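Local coordinates for protein kojibiose phosphorylase (PDB 6W0P) that belongs to glycoside hydrolase family 65, carbohydrate-active enzymes with an N-terminal beta-rich domain, a helical catalytic domain and a small C-terminal domain, at residues 5-10 with 307-312; 214-219 with 276-281; 474-479 with 486-491. One frame throughout, in Å; residues are numbered along the deposited sequence.

Contact 1 of 3, residues 5-10 with 307-312; sequences PKRYLE and SDSDQQ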
loop_
_atom_site.group_PDB
_atom_site.type_symbol
_atom_site.label_atom_id
_atom_site.label_comp_id
_atom_site.label_asym_id
_atom_site.label_seq_id
_atom_site.Cartn_x
_atom_site.Cartn_y
_atom_site.Cartn_z
ATOM N N PRO A 5 -10.885 -27.287 -19.085
ATOM C CA PRO A 5 -11.417 -28.219 -18.095
ATOM C C PRO A 5 -10.385 -29.257 -17.613
ATOM O O PRO A 5 -9.633 -29.736 -18.401
ATOM C CB PRO A 5 -12.553 -28.928 -18.854
ATOM C CG PRO A 5 -12.115 -28.887 -20.319
ATOM C CD PRO A 5 -11.361 -27.577 -20.450
ATOM N N LYS A 6 -10.362 -29.524 -16.310
ATOM C CA LYS A 6 -9.736 -30.718 -15.692
ATOM C C LYS A 6 -10.876 -31.625 -15.231
ATOM O O LYS A 6 -11.260 -31.589 -14.038
ATOM C CB LYS A 6 -8.790 -30.319 -14.551
ATOM C CG LYS A 6 -7.414 -29.810 -14.987
ATOM C CD LYS A 6 -7.429 -28.450 -15.658
ATOM C CE LYS A 6 -7.942 -27.355 -14.746
ATOM N NZ LYS A 6 -7.957 -26.030 -15.411
ATOM N N ARG A 7 -11.414 -32.378 -16.176
ATOM C CA ARG A 7 -12.596 -33.253 -16.009
ATOM C C ARG A 7 -12.135 -34.559 -15.349
ATOM O O ARG A 7 -11.562 -35.389 -16.060
ATOM C CB ARG A 7 -13.205 -33.514 -17.389
ATOM C CG ARG A 7 -14.299 -34.570 -17.399
ATOM C CD ARG A 7 -15.486 -34.132 -16.567
ATOM N NE ARG A 7 -15.995 -32.860 -17.060
ATOM C CZ ARG A 7 -16.926 -32.706 -18.013
ATOM N NH1 ARG A 7 -17.503 -33.753 -18.583
ATOM N NH2 ARG A 7 -17.288 -31.485 -18.373
ATOM N N TYR A 8 -12.360 -34.737 -14.046
ATOM C CA TYR A 8 -12.024 -35.993 -13.330
ATOM C C TYR A 8 -13.265 -36.587 -12.659
ATOM O O TYR A 8 -13.127 -37.744 -12.166
ATOM C CB TYR A 8 -10.921 -35.775 -12.298
ATOM C CG TYR A 8 -11.325 -35.087 -11.011
ATOM C CD1 TYR A 8 -11.520 -33.717 -10.958
ATOM C CD2 TYR A 8 -11.464 -35.795 -9.831
ATOM C CE1 TYR A 8 -11.847 -33.073 -9.773
ATOM C CE2 TYR A 8 -11.796 -35.169 -8.638
ATOM C CZ TYR A 8 -11.994 -33.801 -8.608
ATOM O OH TYR A 8 -12.320 -33.166 -7.437
ATOM N N LEU A 9 -14.410 -35.887 -12.669
ATOM C CA LEU A 9 -15.648 -36.355 -11.981
ATOM C C LEU A 9 -16.623 -36.946 -12.999
ATOM O O LEU A 9 -16.700 -36.445 -14.122
ATOM C CB LEU A 9 -16.259 -35.202 -11.176
ATOM C CG LEU A 9 -15.385 -34.748 -10.006
ATOM C CD1 LEU A 9 -15.951 -33.510 -9.337
ATOM C CD2 LEU A 9 -15.233 -35.852 -8.975
ATOM N N GLU A 10 -17.317 -38.008 -12.615
ATOM C CA GLU A 10 -18.374 -38.627 -13.451
ATOM C C GLU A 10 -19.509 -37.615 -13.667
ATOM O O GLU A 10 -19.790 -36.771 -12.771
ATOM C CB GLU A 10 -18.914 -39.905 -12.817
ATOM C CG GLU A 10 -17.865 -40.989 -12.637
ATOM C CD GLU A 10 -16.896 -41.181 -13.796
ATOM O OE1 GLU A 10 -15.681 -41.238 -13.549
ATOM O OE2 GLU A 10 -17.361 -41.252 -14.952
ATOM N N SER A 307 -27.022 -31.792 -23.250
ATOM C CA SER A 307 -25.718 -31.602 -22.562
ATOM C C SER A 307 -25.789 -32.137 -21.127
ATOM O O SER A 307 -26.203 -31.392 -20.252
ATOM C CB SER A 307 -25.271 -30.172 -22.578
ATOM O OG SER A 307 -24.094 -30.027 -21.795
ATOM N N ASP A 308 -25.442 -33.408 -20.931
ATOM C CA ASP A 308 -25.387 -34.076 -19.608
ATOM C C ASP A 308 -24.451 -33.270 -18.712
ATOM O O ASP A 308 -24.726 -33.171 -17.501
ATOM C CB ASP A 308 -24.924 -35.531 -19.732
ATOM C CG ASP A 308 -25.879 -36.401 -20.541
ATOM O OD1 ASP A 308 -27.099 -36.100 -20.556
ATOM O OD2 ASP A 308 -25.400 -37.387 -21.121
ATOM N N SER A 309 -23.394 -32.718 -19.308
ATOM C CA SER A 309 -22.359 -31.914 -18.619
ATOM C C SER A 309 -23.001 -30.637 -18.051
ATOM O O SER A 309 -22.762 -30.299 -16.862
ATOM C CB SER A 309 -21.243 -31.611 -19.553
ATOM O OG SER A 309 -20.411 -30.605 -18.975
ATOM N N ASP A 310 -23.843 -29.966 -18.831
ATOM C CA ASP A 310 -24.503 -28.714 -18.377
ATOM C C ASP A 310 -25.638 -29.080 -17.419
ATOM O O ASP A 310 -25.896 -28.322 -16.495
ATOM C CB ASP A 310 -24.947 -27.852 -19.558
ATOM C CG ASP A 310 -23.846 -26.988 -20.144
ATOM O OD1 ASP A 310 -22.899 -26.671 -19.407
ATOM O OD2 ASP A 310 -23.979 -26.596 -21.311
ATOM N N GLN A 311 -26.319 -30.192 -17.647
ATOM C CA GLN A 311 -27.434 -30.599 -16.756
ATOM C C GLN A 311 -26.851 -30.840 -15.358
ATOM O O GLN A 311 -27.445 -30.359 -14.384
ATOM C CB GLN A 311 -28.187 -31.821 -17.292
ATOM C CG GLN A 311 -29.243 -32.320 -16.316
ATOM C CD GLN A 311 -30.366 -31.333 -16.113
ATOM O OE1 GLN A 311 -31.390 -31.426 -16.789
ATOM N NE2 GLN A 311 -30.188 -30.376 -15.210
ATOM N N GLN A 312 -25.734 -31.565 -15.262
ATOM C CA GLN A 312 -25.063 -31.817 -13.963
ATOM C C GLN A 312 -24.621 -30.478 -13.388
ATOM O O GLN A 312 -24.894 -30.234 -12.213
ATOM C CB GLN A 312 -23.856 -32.748 -14.087
ATOM C CG GLN A 312 -23.129 -32.980 -12.765
ATOM C CD GLN A 312 -21.981 -33.947 -12.959
ATOM O OE1 GLN A 312 -21.173 -33.783 -13.878
ATOM N NE2 GLN A 312 -21.917 -34.985 -12.122
HETATM O O HOH W 1 -18.670 -34.317 -14.570
#
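E10 and Q312 form the main direct link between the N-terminal loop 5-10 and the N-cap and first turn of helix 308-324. Q312 NE2 donates to the backbone E10 O at 2.9 Å, with a nearly straight N-H...O angle of 168°. The amide approaches in the plane of the E10 carbonyl and on a lone pair, while E10 O lies almost within the plane of the Q312 amide. Q312 stretches out fully to get there, CG anti to the backbone N (chi1 178°) and the chain extended beyond it. NE2 also serves R15 O, and these two carbonyls are consistent with the nitrogen being at this end of the amide.

Water extends this bridge. Water 1 lies 2.7 Å from Q312 OE1 and 2.9 Å from L9 O, in bonding geometry with both, so the two ends of one amide are tied to successive backbone carbonyls of the loop.

The charged component is looser. R7 bends at chi2 and chi3, bringing NH2 to 3.3 Å from S309 OG in a weak hydrogen bond that meets the guanidinium obliquely. The stronger partner of R7 is D654, whose carboxylate makes a salt bridge through NE and probably fixes the guanidinium more firmly than the serine does.

S307 caps the helix start, its OG accepting from D310 N at 3.0 Å; three residues apart, S309 and Q312 lie about one turn from each other and both reach the loop.

Around the contact, E10 pairs through its backbone with V17, joining the loop to strand 15-19, and L9 packs on that strand and on helix 26-32. Q312 rests on I16 and T11, so that the start of helix 308-324 lies beside the 10-11 edge of the ten-stranded antiparallel sheet.

Contact 2 of 3, residues 214-219 with 276-281; sequences VMRTNL and EASKFS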
loop_
_atom_site.group_PDB
_atom_site.type_symbol
_atom_site.label_atom_id
_atom_site.label_comp_id
_atom_site.label_asym_id
_atom_site.label_seq_id
_atom_site.Cartn_x
_atom_site.Cartn_y
_atom_site.Cartn_z
ATOM N N VAL A 214 -21.970 -31.042 20.906
ATOM C CA VAL A 214 -22.341 -32.283 21.643
ATOM C C VAL A 214 -22.611 -33.413 20.647
ATOM O O VAL A 214 -23.241 -33.164 19.600
ATOM C CB VAL A 214 -23.548 -32.041 22.566
ATOM C CG1 VAL A 214 -23.191 -31.096 23.710
ATOM C CG2 VAL A 214 -24.752 -31.526 21.794
ATOM N N MET A 215 -22.152 -34.617 20.971
ATOM C CA MET A 215 -22.470 -35.818 20.174
ATOM C C MET A 215 -22.935 -36.955 21.084
ATOM O O MET A 215 -22.704 -36.914 22.295
ATOM C CB MET A 215 -21.271 -36.276 19.348
ATOM C CG MET A 215 -20.109 -36.735 20.164
ATOM S SD MET A 215 -18.913 -37.484 19.056
ATOM C CE MET A 215 -17.484 -37.641 20.128
ATOM N N ARG A 216 -23.622 -37.901 20.469
ATOM C CA ARG A 216 -24.031 -39.193 21.055
ATOM C C ARG A 216 -24.277 -40.140 19.883
ATOM O O ARG A 216 -24.386 -39.629 18.742
ATOM C CB ARG A 216 -25.309 -39.034 21.875
ATOM C CG ARG A 216 -26.540 -38.835 21.012
ATOM C CD ARG A 216 -27.719 -38.421 21.847
ATOM N NE ARG A 216 -28.374 -39.551 22.483
ATOM C CZ ARG A 216 -28.624 -39.640 23.783
ATOM N NH1 ARG A 216 -28.216 -38.689 24.615
ATOM N NH2 ARG A 216 -29.248 -40.705 24.263
ATOM N N THR A 217 -24.413 -41.437 20.157
ATOM C CA THR A 217 -24.392 -42.508 19.124
ATOM C C THR A 217 -25.458 -43.537 19.506
ATOM O O THR A 217 -26.106 -43.341 20.548
ATOM C CB THR A 217 -22.979 -43.091 18.937
ATOM O OG1 THR A 217 -22.670 -43.999 19.997
ATOM C CG2 THR A 217 -21.899 -42.030 18.882
ATOM N N ASN A 218 -25.652 -44.538 18.651
ATOM C CA ASN A 218 -26.574 -45.682 18.874
ATOM C C ASN A 218 -25.746 -46.877 19.387
ATOM O O ASN A 218 -26.074 -48.012 19.091
ATOM C CB ASN A 218 -27.392 -45.980 17.602
ATOM C CG ASN A 218 -26.526 -46.317 16.399
ATOM O OD1 ASN A 218 -25.305 -46.218 16.479
ATOM N ND2 ASN A 218 -27.125 -46.704 15.279
ATOM N N LEU A 219 -24.680 -46.645 20.129
ATOM C CA LEU A 219 -23.863 -47.750 20.677
ATOM C C LEU A 219 -23.107 -47.234 21.902
ATOM O O LEU A 219 -22.400 -46.189 21.793
ATOM C CB LEU A 219 -22.920 -48.263 19.580
ATOM C CG LEU A 219 -22.103 -49.512 19.933
ATOM C CD1 LEU A 219 -22.993 -50.736 20.115
ATOM C CD2 LEU A 219 -21.058 -49.797 18.868
ATOM N N GLU A 276 -33.447 -35.149 21.043
ATOM C CA GLU A 276 -34.580 -35.194 20.071
ATOM C C GLU A 276 -34.074 -35.818 18.762
ATOM O O GLU A 276 -34.739 -36.742 18.261
ATOM C CB GLU A 276 -35.193 -33.806 19.844
ATOM C CG GLU A 276 -36.387 -33.501 20.754
ATOM C CD GLU A 276 -36.452 -32.107 21.384
ATOM O OE1 GLU A 276 -37.159 -31.966 22.416
ATOM O OE2 GLU A 276 -35.799 -31.153 20.858
ATOM N N ALA A 277 -32.909 -35.384 18.271
ATOM C CA ALA A 277 -32.359 -35.792 16.954
ATOM C C ALA A 277 -32.016 -37.284 16.965
ATOM O O ALA A 277 -32.201 -37.945 15.916
ATOM C CB ALA A 277 -31.155 -34.956 16.589
ATOM N N SER A 278 -31.581 -37.792 18.122
ATOM C CA SER A 278 -31.115 -39.189 18.290
ATOM C C SER A 278 -32.281 -40.170 18.142
ATOM O O SER A 278 -32.019 -41.365 18.035
ATOM C CB SER A 278 -30.367 -39.383 19.597
ATOM O OG SER A 278 -31.221 -39.238 20.715
ATOM N N LYS A 279 -33.524 -39.696 18.123
ATOM C CA LYS A 279 -34.708 -40.587 17.969
ATOM C C LYS A 279 -34.840 -41.071 16.515
ATOM O O LYS A 279 -35.558 -42.058 16.303
ATOM C CB LYS A 279 -36.001 -39.885 18.385
ATOM C CG LYS A 279 -35.976 -39.213 19.748
ATOM C CD LYS A 279 -35.844 -40.151 20.909
ATOM C CE LYS A 279 -36.397 -39.541 22.179
ATOM N NZ LYS A 279 -37.862 -39.312 22.080
ATOM N N PHE A 280 -34.178 -40.414 15.554
ATOM C CA PHE A 280 -34.339 -40.677 14.099
ATOM C C PHE A 280 -33.116 -41.435 13.591
ATOM O O PHE A 280 -31.974 -41.059 13.947
ATOM C CB PHE A 280 -34.575 -39.368 13.344
ATOM C CG PHE A 280 -35.763 -38.607 13.868
ATOM C CD1 PHE A 280 -37.051 -39.033 13.582
ATOM C CD2 PHE A 280 -35.592 -37.526 14.725
ATOM C CE1 PHE A 280 -38.147 -38.360 14.100
ATOM C CE2 PHE A 280 -36.687 -36.853 15.247
ATOM C CZ PHE A 280 -37.964 -37.274 14.933
ATOM N N SER A 281 -33.352 -42.495 12.819
ATOM C CA SER A 281 -32.294 -43.221 12.070
ATOM C C SER A 281 -31.657 -42.279 11.034
ATOM O O SER A 281 -32.352 -41.355 10.533
ATOM C CB SER A 281 -32.849 -44.434 11.391
ATOM O OG SER A 281 -33.629 -44.041 10.284
#
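R216 and S278 meet at the surface, where strand 210-217 passes the turn that follows helix 263-277. Their side-chain shapes decide how they touch. R216 places CG between its backbone N and carbonyl carbon (chi1 73°), then runs straight through chi2 before bending at chi3 (-82°). The flank of the chain, and not the tip of the guanidinium, is therefore what lies along the serine. R216 CD approaches S278 CB to 3.6 Å, and R216 NE stands 3.5 Å from the same S278 CB.

S278 takes up a similar first torsion (chi1 67°), which swings its hydroxyl back along its own chain to bond K275 O, one turn earlier. S278 OG is 3.4 Å from R216 NE, yet the angle is too poor for a hydrogen bond, and it sits obliquely to the guanidinium. The backbone under the serine is a type I turn from A277 to F280, closed by F280 N donating to A277 O at 3.2 Å; it turns S278 CB toward the strand.

The polar end of R216 is engaged by another residue: NH1 bonds S197 OG on the adjacent strand 197-204, while the side chain also touches L274 of the helix. Arginine and serine thus each hold their polar ends by bonds to other residues.

Chemically, this is van der Waals contact between a methylene-and-NE flank and a small hydroxymethyl group. Any attraction between the positive guanidinium and the serine oxygen would be a modest, undirected addition, and the pair adds no hydrogen bond of its own between strand and turn.

Contact 3 of 3, residues 474-479 with 486-491; sequences MGPDEF and NTYTNF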
loop_
_atom_site.group_PDB
_atom_site.type_symbol
_atom_site.label_atom_id
_atom_site.label_comp_id
_atom_site.label_asym_id
_atom_site.label_seq_id
_atom_site.Cartn_x
_atom_site.Cartn_y
_atom_site.Cartn_z
ATOM N N MET A 474 -13.043 4.559 -7.602
ATOM C CA MET A 474 -12.872 3.379 -8.459
ATOM C C MET A 474 -14.251 2.745 -8.617
ATOM O O MET A 474 -14.921 2.530 -7.573
ATOM C CB MET A 474 -11.907 2.387 -7.797
ATOM C CG MET A 474 -11.848 1.053 -8.495
ATOM S SD MET A 474 -10.795 -0.179 -7.678
ATOM C CE MET A 474 -9.164 0.455 -8.042
ATOM N N GLY A 475 -14.645 2.454 -9.861
ATOM C CA GLY A 475 -15.893 1.751 -10.170
ATOM C C GLY A 475 -15.665 0.255 -10.057
ATOM O O GLY A 475 -14.624 -0.178 -9.567
ATOM N N PRO A 476 -16.617 -0.590 -10.510
ATOM C CA PRO A 476 -16.373 -2.033 -10.557
ATOM C C PRO A 476 -15.112 -2.421 -11.360
ATOM O O PRO A 476 -14.502 -3.420 -10.995
ATOM C CB PRO A 476 -17.662 -2.593 -11.191
ATOM C CG PRO A 476 -18.722 -1.532 -10.910
ATOM C CD PRO A 476 -17.972 -0.216 -10.941
ATOM N N ASP A 477 -14.745 -1.650 -12.392
ATOM C CA ASP A 477 -13.504 -1.862 -13.187
ATOM C C ASP A 477 -12.335 -1.442 -12.300
ATOM O O ASP A 477 -12.064 -0.240 -12.177
ATOM C CB ASP A 477 -13.461 -1.097 -14.520
ATOM C CG ASP A 477 -12.083 -1.133 -15.174
ATOM O OD1 ASP A 477 -11.356 -2.089 -14.886
ATOM O OD2 ASP A 477 -11.718 -0.180 -15.944
ATOM N N GLU A 478 -11.674 -2.406 -11.688
ATOM C CA GLU A 478 -10.600 -2.124 -10.709
ATOM C C GLU A 478 -9.326 -1.678 -11.418
ATOM O O GLU A 478 -8.353 -1.382 -10.704
ATOM C CB GLU A 478 -10.349 -3.350 -9.839
ATOM C CG GLU A 478 -11.589 -3.758 -9.078
ATOM C CD GLU A 478 -11.369 -4.905 -8.122
ATOM O OE1 GLU A 478 -10.263 -5.440 -8.095
ATOM O OE2 GLU A 478 -12.287 -5.212 -7.400
ATOM N N PHE A 479 -9.331 -1.596 -12.742
ATOM C CA PHE A 479 -8.161 -1.140 -13.517
ATOM C C PHE A 479 -8.181 0.380 -13.651
ATOM O O PHE A 479 -7.288 0.890 -14.312
ATOM C CB PHE A 479 -8.097 -1.869 -14.854
ATOM C CG PHE A 479 -7.857 -3.356 -14.744
ATOM C CD1 PHE A 479 -7.425 -3.943 -13.558
ATOM C CD2 PHE A 479 -7.979 -4.163 -15.871
ATOM C CE1 PHE A 479 -7.186 -5.312 -13.476
ATOM C CE2 PHE A 479 -7.700 -5.522 -15.801
ATOM C CZ PHE A 479 -7.330 -6.098 -14.600
ATOM N N ASN A 486 -16.596 8.712 -12.495
ATOM C CA ASN A 486 -16.903 7.298 -12.825
ATOM C C ASN A 486 -18.423 7.199 -12.970
ATOM O O ASN A 486 -19.155 7.577 -12.021
ATOM C CB ASN A 486 -16.354 6.304 -11.817
ATOM C CG ASN A 486 -16.946 4.925 -11.994
ATOM O OD1 ASN A 486 -17.834 4.540 -11.234
ATOM N ND2 ASN A 486 -16.453 4.176 -12.972
ATOM N N THR A 487 -18.889 6.758 -14.138
ATOM C CA THR A 487 -20.327 6.812 -14.483
ATOM C C THR A 487 -21.091 5.810 -13.628
ATOM O O THR A 487 -22.134 6.181 -13.124
ATOM C CB THR A 487 -20.540 6.637 -15.985
ATOM O OG1 THR A 487 -19.749 7.687 -16.551
ATOM C CG2 THR A 487 -22.001 6.745 -16.367
ATOM N N TYR A 488 -20.554 4.612 -13.396
ATOM C CA TYR A 488 -21.233 3.647 -12.506
ATOM C C TYR A 488 -21.511 4.310 -11.148
ATOM O O TYR A 488 -22.662 4.280 -10.663
ATOM C CB TYR A 488 -20.417 2.373 -12.288
ATOM C CG TYR A 488 -21.171 1.362 -11.469
ATOM C CD1 TYR A 488 -21.141 1.383 -10.086
ATOM C CD2 TYR A 488 -21.999 0.444 -12.093
ATOM C CE1 TYR A 488 -21.859 0.460 -9.331
ATOM C CE2 TYR A 488 -22.726 -0.482 -11.355
ATOM C CZ TYR A 488 -22.656 -0.480 -9.970
ATOM O OH TYR A 488 -23.433 -1.368 -9.280
ATOM N N THR A 489 -20.481 4.883 -10.528
ATOM C CA THR A 489 -20.591 5.534 -9.195
ATOM C C THR A 489 -21.676 6.633 -9.226
ATOM O O THR A 489 -22.582 6.628 -8.350
ATOM C CB THR A 489 -19.212 6.045 -8.758
ATOM O OG1 THR A 489 -18.282 4.956 -8.740
ATOM C CG2 THR A 489 -19.245 6.743 -7.417
ATOM N N ASN A 490 -21.614 7.542 -10.205
ATOM C CA ASN A 490 -22.490 8.739 -10.249
ATOM C C ASN A 490 -23.915 8.292 -10.587
ATOM O O ASN A 490 -24.861 8.761 -9.921
ATOM C CB ASN A 490 -21.973 9.795 -11.228
ATOM C CG ASN A 490 -20.692 10.436 -10.745
ATOM O OD1 ASN A 490 -20.039 9.909 -9.856
ATOM N ND2 ASN A 490 -20.320 11.553 -11.356
ATOM N N PHE A 491 -24.040 7.412 -11.578
ATOM C CA PHE A 491 -25.336 6.892 -12.058
ATOM C C PHE A 491 -26.047 6.216 -10.885
ATOM O O PHE A 491 -27.196 6.598 -10.569
ATOM C CB PHE A 491 -25.126 5.942 -13.237
ATOM C CG PHE A 491 -26.391 5.472 -13.905
ATOM C CD1 PHE A 491 -27.042 4.332 -13.470
ATOM C CD2 PHE A 491 -26.910 6.152 -14.991
ATOM C CE1 PHE A 491 -28.203 3.904 -14.091
ATOM C CE2 PHE A 491 -28.054 5.703 -15.630
ATOM C CZ PHE A 491 -28.692 4.571 -15.183
HETATM O O HOH W 2 -16.886 4.409 -5.944
#
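An asparagine N-cap, N486 at the start of helix 487-504, packs directly against the G475-P476 corner of the preceding loop in the catalytic domain. G475, having no side chain, brings its CA against the side-chain amide, 3.6 Å from N486 OD1 and almost as near to ND2. N486 OD1 itself is gripped twice by T489: T489 N donates at 2.8 Å and T489 OG1 at 2.6 Å, from opposite faces of the amide plane. With N486 ND2 bonded to D589, these bonds hold both ends of the amide and so fix its rotation. The threonine hydroxyl, its proton thus directed to OD1, accepts from water 2, which also lies 3.2 Å from M474 O and so spans to the loop.

One residue along, P476 lies over a face of the Y488 ring. P476 CG stands 3.8 Å from the ring centroid and only 8° off the normal, a clear CH-pi contact, while P476 CD reaches 3.6 Å from Y488 CG. Y488 carries CG anti to its backbone nitrogen (chi1 -176°), raising the ring from the helix to meet the proline. Beyond P476, D477 folds the loop by an Asx turn, with F479 N donating to OD1 at 3.0 Å.

D589 joins the two segments from outside, its carboxylate accepting from D477 N through one oxygen and from N486 ND2 through the other. The whole is a buried loop-to-helix junction with a classic Asn N-cap, set in the (alpha/alpha)6-barrel fold known for the catalytic domain of this family.

How the contacts relate
Contact 3 is wholly buried within the catalytic domain, contact 1 is partly buried, and contact 2 lies at the surface. Contacts 1 and 2 involve the same ten-stranded sheet, one near its 10-11 edge and the other beside strand 210-217, and along the chain 214-219 and 276-281 both fall between the halves of contact 1. Contact 3 follows both and shares no element with them; its centre is about 54 Å from that of contact 2. The chemistry varies accordingly: direct hydrogen bonds and a water bridge in contact 1, plain flank packing in contact 2, CH-pi, glycine packing and a water bridge in contact 3, with no direct hydrogen bond between its segments. Each holds a side-chain N-cap, but only N486 touches the other segment.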